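Local coordinates for putative uncharacterized protein (Mycobacterium tuberculosis, PDB 3I7T) that is of unknown function but forms a homotrimer of the YjgF/YER057c/UK114 (RidA) family, whose members include enamine/imine deaminases, at residues 24-29 with 56-61; 31-37 with 48-52; 45-49 with 85-90; 70-76 with 97-102. One frame throughout, in Å; residues are numbered along the deposited sequence.

Overall arrangement
All four contacts belong to one alpha/beta fold in which helices 41-58 and 79-90 lie along a mixed sheet. Contacts 1 and 2 both join strand 28-35 to helix 41-58; their centres are 15 Å apart, they meet through Leu56 and Val31, and along the chain contact 2 falls within the span that contact 1 brackets. Contact 3, sharing Ala48 and Leu49 with contact 2, sets helix 41-58 beside helix 79-90. Contact 4 follows contacts 1 and 2 in sequence and pairs strands 66-73 and 99-101 at the edge of the sheet within this chain, touching contact 3 through His86. Contacts 1 and 4 are 25 Å apart, centre to centre. All four also reach other subunits, tying the fold to the trimer.

Contact 1 (24-29 with 56-61); sequences RIGPLV and LGQAGA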
# COMPACT_ATOMS: atom_id res chain seq x y z
N ARG A 24 12.60 -10.77 3.38
CA ARG A 24 12.93 -10.45 4.77
C ARG A 24 14.31 -9.76 4.85
O ARG A 24 15.27 -10.24 4.26
CB ARG A 24 12.93 -11.73 5.63
CG ARG A 24 13.54 -11.54 7.04
CD ARG A 24 13.50 -12.81 7.89
NE ARG A 24 13.76 -12.54 9.32
CZ ARG A 24 13.28 -13.29 10.31
NH1 ARG A 24 12.53 -14.36 10.04
NH2 ARG A 24 13.55 -12.97 11.57
N ILE A 25 14.39 -8.60 5.51
CA ILE A 25 15.66 -8.01 5.94
C ILE A 25 15.45 -7.44 7.32
O ILE A 25 14.46 -6.78 7.57
CB ILE A 25 16.14 -6.80 5.09
CG1 ILE A 25 15.37 -6.67 3.80
CG2 ILE A 25 17.68 -6.75 4.96
CD1 ILE A 25 14.17 -5.77 4.00
N GLY A 26 16.39 -7.66 8.23
CA GLY A 26 16.09 -7.34 9.61
C GLY A 26 14.82 -8.04 10.08
O GLY A 26 14.58 -9.20 9.75
N PRO A 27 13.99 -7.34 10.84
CA PRO A 27 12.84 -8.04 11.39
C PRO A 27 11.64 -7.91 10.46
O PRO A 27 10.61 -8.55 10.67
CB PRO A 27 12.58 -7.29 12.70
CG PRO A 27 13.07 -5.84 12.41
CD PRO A 27 13.94 -5.90 11.15
N LEU A 28 11.80 -7.08 9.43
CA LEU A 28 10.77 -6.89 8.41
C LEU A 28 10.63 -8.07 7.44
O LEU A 28 11.62 -8.54 6.89
CB LEU A 28 11.09 -5.65 7.59
CG LEU A 28 9.99 -5.22 6.63
CD1 LEU A 28 8.70 -4.95 7.43
CD2 LEU A 28 10.41 -3.99 5.80
N VAL A 29 9.39 -8.50 7.24
CA VAL A 29 9.03 -9.40 6.13
C VAL A 29 7.87 -8.76 5.35
O VAL A 29 6.81 -8.47 5.93
CB VAL A 29 8.63 -10.79 6.63
CG1 VAL A 29 8.29 -11.70 5.47
CG2 VAL A 29 9.77 -11.41 7.46
N LEU A 56 5.31 -16.50 4.33
CA LEU A 56 5.81 -16.08 5.63
C LEU A 56 6.68 -17.14 6.31
O LEU A 56 7.78 -16.83 6.80
CB LEU A 56 4.63 -15.71 6.55
CG LEU A 56 3.93 -14.40 6.19
CD1 LEU A 56 2.70 -14.15 7.08
CD2 LEU A 56 4.94 -13.25 6.31
N GLY A 57 6.19 -18.37 6.35
CA GLY A 57 6.88 -19.45 7.06
C GLY A 57 8.23 -19.73 6.43
O GLY A 57 9.22 -20.00 7.12
N GLN A 58 8.29 -19.64 5.11
CA GLN A 58 9.57 -19.77 4.44
C GLN A 58 10.53 -18.60 4.67
O GLN A 58 11.74 -18.72 4.45
CB GLN A 58 9.36 -20.03 2.96
CG GLN A 58 8.78 -21.41 2.70
CD GLN A 58 8.55 -21.67 1.24
OE1 GLN A 58 7.47 -21.44 0.72
NE2 GLN A 58 9.59 -22.13 0.56
N ALA A 59 10.00 -17.48 5.17
CA ALA A 59 10.80 -16.34 5.59
C ALA A 59 10.96 -16.27 7.12
O ALA A 59 11.32 -15.23 7.67
CB ALA A 59 10.20 -15.03 5.04
N GLY A 60 10.69 -17.38 7.81
CA GLY A 60 10.85 -17.40 9.26
C GLY A 60 9.83 -16.57 10.04
O GLY A 60 10.11 -16.11 11.15
N ALA A 61 8.65 -16.35 9.46
CA ALA A 61 7.60 -15.58 10.12
C ALA A 61 6.30 -16.37 10.17
O ALA A 61 6.14 -17.35 9.43
CB ALA A 61 7.38 -14.26 9.40
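One nitrogen of Arg24, NH1, reaches two successive carbonyls at the end of a helix, those of Ala59 and Gly60. The bond to Ala59 O is the firmer: NH1 lies 2.8 Å from Ala59 O with an N-H...O angle of 158°, in the carbonyl plane and on a lone pair, while the acceptor sits close to the guanidinium plane at its edge. The second, from NH1 to Gly60 O, is weak at 3.2 Å. Behind the head group the arginine chain is extended, CG being anti to the backbone N (chi1 168°), which brings CD to 3.3 Å from Ala59 O; a weak bond from NE to Gly26 O also ties the guanidinium to its own hairpin. That hairpin, joining strands 22-25 and 28-35, turns through a type II' bend from Ile25 to Leu28, with Gly26 at positive phi. The helix 41-58 opposite it finishes in a Schellman motif with Gly60 as the C' residue: Ala61 N bonds to Leu56 O and Gly60 N to Gly57 O. Leu56 O also accepts from Ala59 N, on the opposite face of its plane. Val29 supplies the apolar part. Its CG1 touches Leu56 CD2 at 3.8 Å and Ala59 CB at 3.9 Å, while CG2 faces Ala61 CB at 4.2 Å. Ala59 also touches Val7 of strand 4-7, and Ile25 packs on Val67 of the second subunit.

Contact 2 (31-37 with 48-52); sequences VAGTTGS and ALRRI
Thr34, Arg51 and Ile52 contribute the most buried surface where strand 31-35 passes over helix 48-52, their axes 7.4 Å apart at closest and their directions 138° from parallel. The two branches of Thr34 divide the work. A chi1 of -54° sets OG1 anti to the carbonyl carbon and CG2 anti to the backbone N, and CG2 drops onto the helix, 3.5 Å from Ala48 O and 3.7 Å from Arg51 CB. OG1 lies 3.6 Å from Ile52 CG1, yet its polar needs are met on the strand side: it donates to Ala32 O at 2.9 Å from above the carbonyl plane, and it also bonds to Arg21 NH1. Ile52 CG1 further meets Val31 CG1 at 4.1 Å. Arg51 runs out as an extended chain beneath the strand, bringing CD to 3.4 Å from Thr35 O and NH2 to 3.0 Å from Ser37 OG. Its NE forms a salt bridge with Asp47 OD2, the oxygen that also accepts from Ser37 N, so one carboxylate links the helix to the loop after the strand. Helix 41-58 thus lies across the sheet, with Ile52 also reaching Ile114 and Ala116 of strand 112-119, the neighbour of strand 28-35, while Leu49 turns towards helix 79-90.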
# COMPACT_ATOMS: atom_id res chain seq x y z
N VAL A 31 5.24 -9.29 2.03
CA VAL A 31 4.65 -10.31 1.19
C VAL A 31 3.95 -9.65 -0.01
O VAL A 31 3.24 -8.63 0.13
CB VAL A 31 3.69 -11.20 2.01
CG1 VAL A 31 3.15 -12.39 1.18
CG2 VAL A 31 4.41 -11.72 3.26
N ALA A 32 4.18 -10.22 -1.19
CA ALA A 32 3.57 -9.77 -2.44
C ALA A 32 2.05 -9.81 -2.38
O ALA A 32 1.47 -10.55 -1.59
CB ALA A 32 4.06 -10.67 -3.61
N GLY A 33 1.40 -9.03 -3.25
CA GLY A 33 -0.03 -9.20 -3.48
C GLY A 33 -0.27 -10.66 -3.79
O GLY A 33 0.41 -11.24 -4.65
N THR A 34 -1.22 -11.27 -3.09
CA THR A 34 -1.47 -12.68 -3.26
C THR A 34 -2.91 -12.97 -3.62
O THR A 34 -3.82 -12.52 -2.93
CB THR A 34 -1.19 -13.43 -1.95
OG1 THR A 34 0.14 -13.11 -1.52
CG2 THR A 34 -1.33 -14.93 -2.16
N THR A 35 -3.13 -13.75 -4.67
CA THR A 35 -4.48 -14.18 -5.00
C THR A 35 -4.66 -15.65 -4.64
O THR A 35 -3.72 -16.35 -4.24
CB THR A 35 -4.80 -13.96 -6.48
OG1 THR A 35 -3.87 -14.72 -7.26
CG2 THR A 35 -4.70 -12.49 -6.85
N GLY A 36 -5.89 -16.13 -4.79
CA GLY A 36 -6.20 -17.48 -4.37
C GLY A 36 -6.94 -18.28 -5.40
O GLY A 36 -7.67 -17.73 -6.23
N SER A 37 -6.75 -19.60 -5.36
CA SER A 37 -7.56 -20.52 -6.14
C SER A 37 -8.92 -20.68 -5.46
O SER A 37 -9.10 -20.28 -4.31
CB SER A 37 -6.86 -21.88 -6.28
OG SER A 37 -5.50 -21.72 -6.67
N ALA A 48 -5.77 -17.38 -0.52
CA ALA A 48 -4.79 -16.30 -0.55
C ALA A 48 -4.08 -16.21 0.79
O ALA A 48 -2.88 -15.98 0.84
CB ALA A 48 -5.45 -14.96 -0.91
N LEU A 49 -4.83 -16.42 1.87
CA LEU A 49 -4.24 -16.32 3.21
C LEU A 49 -3.36 -17.52 3.51
O LEU A 49 -2.37 -17.39 4.22
CB LEU A 49 -5.31 -16.17 4.28
CG LEU A 49 -6.05 -14.83 4.28
CD1 LEU A 49 -7.22 -14.79 5.30
CD2 LEU A 49 -5.08 -13.70 4.52
N ARG A 50 -3.73 -18.69 2.97
CA ARG A 50 -2.88 -19.87 3.11
C ARG A 50 -1.52 -19.64 2.44
O ARG A 50 -0.49 -20.01 2.99
CB ARG A 50 -3.54 -21.12 2.53
CG ARG A 50 -2.84 -22.41 2.98
CD ARG A 50 -2.94 -23.50 1.93
N ARG A 51 -1.53 -19.04 1.25
CA ARG A 51 -0.30 -18.77 0.53
C ARG A 51 0.56 -17.70 1.22
O ARG A 51 1.79 -17.80 1.26
CB ARG A 51 -0.61 -18.36 -0.91
CG ARG A 51 -1.26 -19.47 -1.74
CD ARG A 51 -1.94 -18.91 -3.00
NE ARG A 51 -2.75 -19.98 -3.61
CZ ARG A 51 -2.25 -20.92 -4.41
NH1 ARG A 51 -0.97 -20.90 -4.75
NH2 ARG A 51 -3.04 -21.86 -4.90
N ILE A 52 -0.09 -16.69 1.78
CA ILE A 52 0.63 -15.73 2.62
C ILE A 52 1.36 -16.42 3.78
O ILE A 52 2.54 -16.15 4.02
CB ILE A 52 -0.31 -14.63 3.11
CG1 ILE A 52 -0.68 -13.77 1.90
CG2 ILE A 52 0.36 -13.78 4.21
CD1 ILE A 52 -1.79 -12.79 2.13

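Contact 3 (45-49 with 85-90); sequences TRDAL and VHAQAF
Leu49 reaches from helix 45-49 into a hollow of helix 85-90 made by Val85, His86, Ala89 and Phe90. Its CB already points at that helix, and with CG anti to the carbonyl carbon (chi1 -70°) the two methyls fork across the gap. CD1 takes the deeper place, 3.8 Å from Val85 CG1, 3.9 Å from Ala89 CB and 4.1 Å from His86 CA. CD2 turns to Phe90 and meets CE2 at the edge of the ring, 4.1 Å away, near the ring plane. Phe90 in turn lays CD2 over the centre of the His86 ring, 3.6 Å above its plane. One turn earlier, Val85 CG1 is packed closely against Arg46 CG at 3.3 Å, the two side chains crossing at about a right angle, and Thr45 CG2 closes the other flank at 3.8 Å from the same methyl. The polar atoms look away: Thr45 OG1 bonds to Ile41 O in its own helix, whereas His86 NE2 bonds to Thr69 OG1 and ND1 to Val17 O of the third subunit. With the axes 10.0 Å apart and crossing at -35°, this is knob-into-hole packing between the two long helices that lie along the sheet, consistent with the YjgF-like fold.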
# COMPACT_ATOMS: atom_id res chain seq x y z
N THR A 45 -10.29 -16.06 -0.76
CA THR A 45 -9.68 -15.40 0.40
C THR A 45 -8.93 -16.40 1.29
O THR A 45 -7.80 -16.14 1.70
CB THR A 45 -10.73 -14.66 1.24
OG1 THR A 45 -11.49 -13.82 0.37
CG2 THR A 45 -10.06 -13.79 2.27
N ARG A 46 -9.54 -17.54 1.58
CA ARG A 46 -8.87 -18.53 2.41
C ARG A 46 -7.57 -18.98 1.76
O ARG A 46 -6.54 -19.09 2.42
CB ARG A 46 -9.78 -19.74 2.68
CG ARG A 46 -10.94 -19.43 3.64
CD ARG A 46 -11.66 -20.71 4.11
NE ARG A 46 -12.06 -21.54 2.97
CZ ARG A 46 -13.27 -21.53 2.42
NH1 ARG A 46 -14.23 -20.74 2.89
NH2 ARG A 46 -13.52 -22.32 1.38
N ASP A 47 -7.62 -19.22 0.46
CA ASP A 47 -6.46 -19.71 -0.27
C ASP A 47 -5.37 -18.65 -0.37
O ASP A 47 -4.17 -18.95 -0.30
CB ASP A 47 -6.87 -20.21 -1.66
CG ASP A 47 -5.82 -21.11 -2.29
OD1 ASP A 47 -5.45 -22.13 -1.64
OD2 ASP A 47 -5.35 -20.81 -3.40
N ALA A 48 -5.77 -17.38 -0.52
CA ALA A 48 -4.79 -16.30 -0.55
C ALA A 48 -4.08 -16.21 0.79
O ALA A 48 -2.88 -15.98 0.84
CB ALA A 48 -5.45 -14.96 -0.91
N LEU A 49 -4.83 -16.42 1.87
CA LEU A 49 -4.24 -16.32 3.21
C LEU A 49 -3.36 -17.52 3.51
O LEU A 49 -2.37 -17.39 4.22
CB LEU A 49 -5.31 -16.17 4.28
CG LEU A 49 -6.05 -14.83 4.28
CD1 LEU A 49 -7.22 -14.79 5.30
CD2 LEU A 49 -5.08 -13.70 4.52
N VAL A 85 -13.40 -14.63 6.73
CA VAL A 85 -12.18 -15.40 6.57
C VAL A 85 -10.96 -14.69 7.20
O VAL A 85 -10.11 -15.33 7.82
CB VAL A 85 -11.92 -15.72 5.07
CG1 VAL A 85 -10.60 -16.43 4.90
CG2 VAL A 85 -13.06 -16.52 4.47
N HIS A 86 -10.87 -13.37 7.02
CA HIS A 86 -9.78 -12.59 7.58
C HIS A 86 -9.86 -12.67 9.10
O HIS A 86 -8.84 -12.77 9.80
CB HIS A 86 -9.89 -11.12 7.09
CG HIS A 86 -8.72 -10.25 7.46
ND1 HIS A 86 -8.62 -9.62 8.68
CD2 HIS A 86 -7.62 -9.90 6.76
CE1 HIS A 86 -7.50 -8.91 8.72
NE2 HIS A 86 -6.87 -9.08 7.57
N ALA A 87 -11.10 -12.65 9.61
CA ALA A 87 -11.37 -12.69 11.04
C ALA A 87 -11.01 -14.04 11.64
O ALA A 87 -10.44 -14.10 12.73
CB ALA A 87 -12.83 -12.37 11.31
N GLN A 88 -11.34 -15.12 10.94
CA GLN A 88 -10.97 -16.45 11.39
C GLN A 88 -9.44 -16.59 11.42
O GLN A 88 -8.89 -17.27 12.29
CB GLN A 88 -11.63 -17.54 10.52
CG GLN A 88 -11.92 -18.88 11.26
CD GLN A 88 -13.22 -18.89 12.08
OE1 GLN A 88 -13.66 -17.87 12.61
NE2 GLN A 88 -13.84 -20.07 12.19
N ALA A 89 -8.75 -15.92 10.50
CA ALA A 89 -7.28 -15.94 10.49
C ALA A 89 -6.68 -14.97 11.53
O ALA A 89 -5.67 -15.28 12.17
CB ALA A 89 -6.75 -15.65 9.08
N PHE A 90 -7.30 -13.81 11.72
CA PHE A 90 -6.65 -12.74 12.49
C PHE A 90 -7.44 -12.18 13.68
O PHE A 90 -7.14 -11.08 14.14
CB PHE A 90 -6.28 -11.58 11.57
CG PHE A 90 -5.20 -11.89 10.57
CD1 PHE A 90 -3.87 -12.03 10.98
CD2 PHE A 90 -5.50 -11.99 9.22
CE1 PHE A 90 -2.86 -12.28 10.06
CE2 PHE A 90 -4.51 -12.23 8.29
CZ PHE A 90 -3.17 -12.38 8.71

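Contact 4 (70-76 with 97-102); sequences RIYVTDI and TSMVEV
Ile71 and Met99 face each other across the tightly joined part of two parallel strands, Ile71 CG2 lying 4.0 Å from Met99 CG. The backbone ladder is regular: Ile71 N donates to Ser98 O, Val100 N to Ile71 O, Val73 N to Val100 O and Val102 N to Val73 O, at 2.9 to 3.0 Å. On the Ile71 side Val73 CG2 also touches Met99 CG, and Ile76 CG1 approaches Met99 SD at 4.1 Å; on the other, Tyr72 CD1 touches both Val100 CG2 (3.8 Å) and Val102 CG1 (3.9 Å). The strands are the two arms of a right-handed beta-alpha-beta crossover through helix 79-90, whose Val82, His86 and Trp79 cover the Ile71 face. Arg70 and Ser98 instead reach Glu115 of the third subunit, and Tyr72 packs on Arg70 of the second. Beyond Val73 the pairing gives way to looser links. The extended chain of Glu101 carries OE1 alongside Ile76, pointing at Ile76 N, but the modelled 2.5 Å is doubtfully short; its OE2 bonds to Thr103 OG1 of the third subunit. At this partly exposed end a water lies within hydrogen-bonding distance of Thr74 O and Val102 O, and Asp75 OD1, bonded to Ser77, stands 4.0 Å from Glu101 OE1.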
# COMPACT_ATOMS: atom_id res chain seq x y z
N ARG A 70 -3.68 -5.74 3.37
CA ARG A 70 -4.37 -4.82 2.48
C ARG A 70 -5.10 -5.71 1.51
O ARG A 70 -4.48 -6.62 0.94
CB ARG A 70 -3.39 -3.91 1.75
CG ARG A 70 -4.05 -2.90 0.82
CD ARG A 70 -3.03 -1.88 0.26
NE ARG A 70 -2.55 -0.97 1.31
CZ ARG A 70 -1.35 -1.04 1.88
NH1 ARG A 70 -1.03 -0.18 2.83
NH2 ARG A 70 -0.47 -1.95 1.50
N ILE A 71 -6.40 -5.46 1.36
CA ILE A 71 -7.28 -6.33 0.59
C ILE A 71 -7.91 -5.58 -0.58
O ILE A 71 -8.60 -4.58 -0.38
CB ILE A 71 -8.41 -6.88 1.50
CG1 ILE A 71 -7.82 -7.59 2.73
CG2 ILE A 71 -9.34 -7.82 0.71
CD1 ILE A 71 -8.85 -7.96 3.75
N TYR A 72 -7.66 -6.06 -1.79
CA TYR A 72 -8.33 -5.58 -2.99
C TYR A 72 -9.40 -6.57 -3.40
O TYR A 72 -9.11 -7.76 -3.57
CB TYR A 72 -7.34 -5.44 -4.14
CG TYR A 72 -6.09 -4.67 -3.79
CD1 TYR A 72 -6.10 -3.29 -3.80
CD2 TYR A 72 -4.91 -5.32 -3.46
CE1 TYR A 72 -4.96 -2.56 -3.47
CE2 TYR A 72 -3.76 -4.60 -3.13
CZ TYR A 72 -3.80 -3.22 -3.14
OH TYR A 72 -2.67 -2.48 -2.82
N VAL A 73 -10.62 -6.08 -3.59
CA VAL A 73 -11.71 -6.93 -4.04
C VAL A 73 -12.35 -6.36 -5.30
O VAL A 73 -12.31 -5.15 -5.54
CB VAL A 73 -12.77 -7.12 -2.95
CG1 VAL A 73 -12.22 -7.96 -1.82
CG2 VAL A 73 -13.29 -5.75 -2.44
N THR A 74 -12.94 -7.23 -6.11
CA THR A 74 -13.61 -6.74 -7.30
C THR A 74 -15.07 -6.37 -7.01
O THR A 74 -15.70 -5.66 -7.78
CB THR A 74 -13.50 -7.71 -8.52
OG1 THR A 74 -14.05 -9.00 -8.21
CG2 THR A 74 -12.03 -7.86 -8.95
N ASP A 75 -15.60 -6.83 -5.88
CA ASP A 75 -16.95 -6.44 -5.49
C ASP A 75 -17.02 -6.22 -3.99
O ASP A 75 -17.19 -7.17 -3.22
CB ASP A 75 -17.97 -7.49 -5.90
CG ASP A 75 -19.38 -7.10 -5.52
OD1 ASP A 75 -19.54 -6.12 -4.76
OD2 ASP A 75 -20.33 -7.76 -5.99
N ILE A 76 -16.89 -4.96 -3.57
CA ILE A 76 -16.80 -4.65 -2.15
C ILE A 76 -18.14 -4.86 -1.43
O ILE A 76 -18.21 -4.87 -0.20
CB ILE A 76 -16.24 -3.22 -1.89
CG1 ILE A 76 -15.58 -3.14 -0.50
CG2 ILE A 76 -17.32 -2.16 -2.08
CD1 ILE A 76 -14.61 -2.03 -0.37
N THR A 97 -5.94 -3.29 8.67
CA THR A 97 -6.19 -3.57 7.25
C THR A 97 -6.81 -2.40 6.54
O THR A 97 -7.19 -1.40 7.15
CB THR A 97 -7.27 -4.63 6.96
OG1 THR A 97 -7.84 -5.18 8.15
CG2 THR A 97 -6.79 -5.68 6.01
N SER A 98 -6.96 -2.60 5.24
CA SER A 98 -7.79 -1.76 4.39
C SER A 98 -8.46 -2.68 3.41
O SER A 98 -7.91 -3.72 3.10
CB SER A 98 -6.95 -0.73 3.64
OG SER A 98 -6.12 -0.06 4.57
N MET A 99 -9.63 -2.30 2.91
CA MET A 99 -10.27 -3.06 1.85
C MET A 99 -10.82 -2.09 0.85
O MET A 99 -11.65 -1.25 1.20
CB MET A 99 -11.41 -3.91 2.41
CG MET A 99 -11.99 -4.91 1.43
SD MET A 99 -13.52 -5.69 2.02
CE MET A 99 -12.88 -6.66 3.38
N VAL A 100 -10.39 -2.18 -0.39
CA VAL A 100 -10.94 -1.31 -1.42
C VAL A 100 -11.31 -2.07 -2.66
O VAL A 100 -10.74 -3.11 -2.98
CB VAL A 100 -9.97 -0.20 -1.86
CG1 VAL A 100 -9.66 0.74 -0.69
CG2 VAL A 100 -8.70 -0.81 -2.46
N GLU A 101 -12.28 -1.54 -3.39
CA GLU A 101 -12.69 -2.19 -4.60
C GLU A 101 -11.86 -1.69 -5.78
O GLU A 101 -11.67 -0.49 -5.95
CB GLU A 101 -14.16 -1.92 -4.84
CG GLU A 101 -14.76 -2.79 -5.89
CD GLU A 101 -16.23 -2.55 -5.99
OE1 GLU A 101 -16.98 -3.02 -5.10
OE2 GLU A 101 -16.64 -1.88 -6.95
N VAL A 102 -11.37 -2.63 -6.59
CA VAL A 102 -10.67 -2.27 -7.82
C VAL A 102 -11.46 -2.72 -9.06
O VAL A 102 -12.32 -3.60 -8.96
CB VAL A 102 -9.23 -2.85 -7.86
CG1 VAL A 102 -8.38 -2.19 -6.78
CG2 VAL A 102 -9.26 -4.37 -7.67
O HOH W 1 -14.97 -4.25 -10.16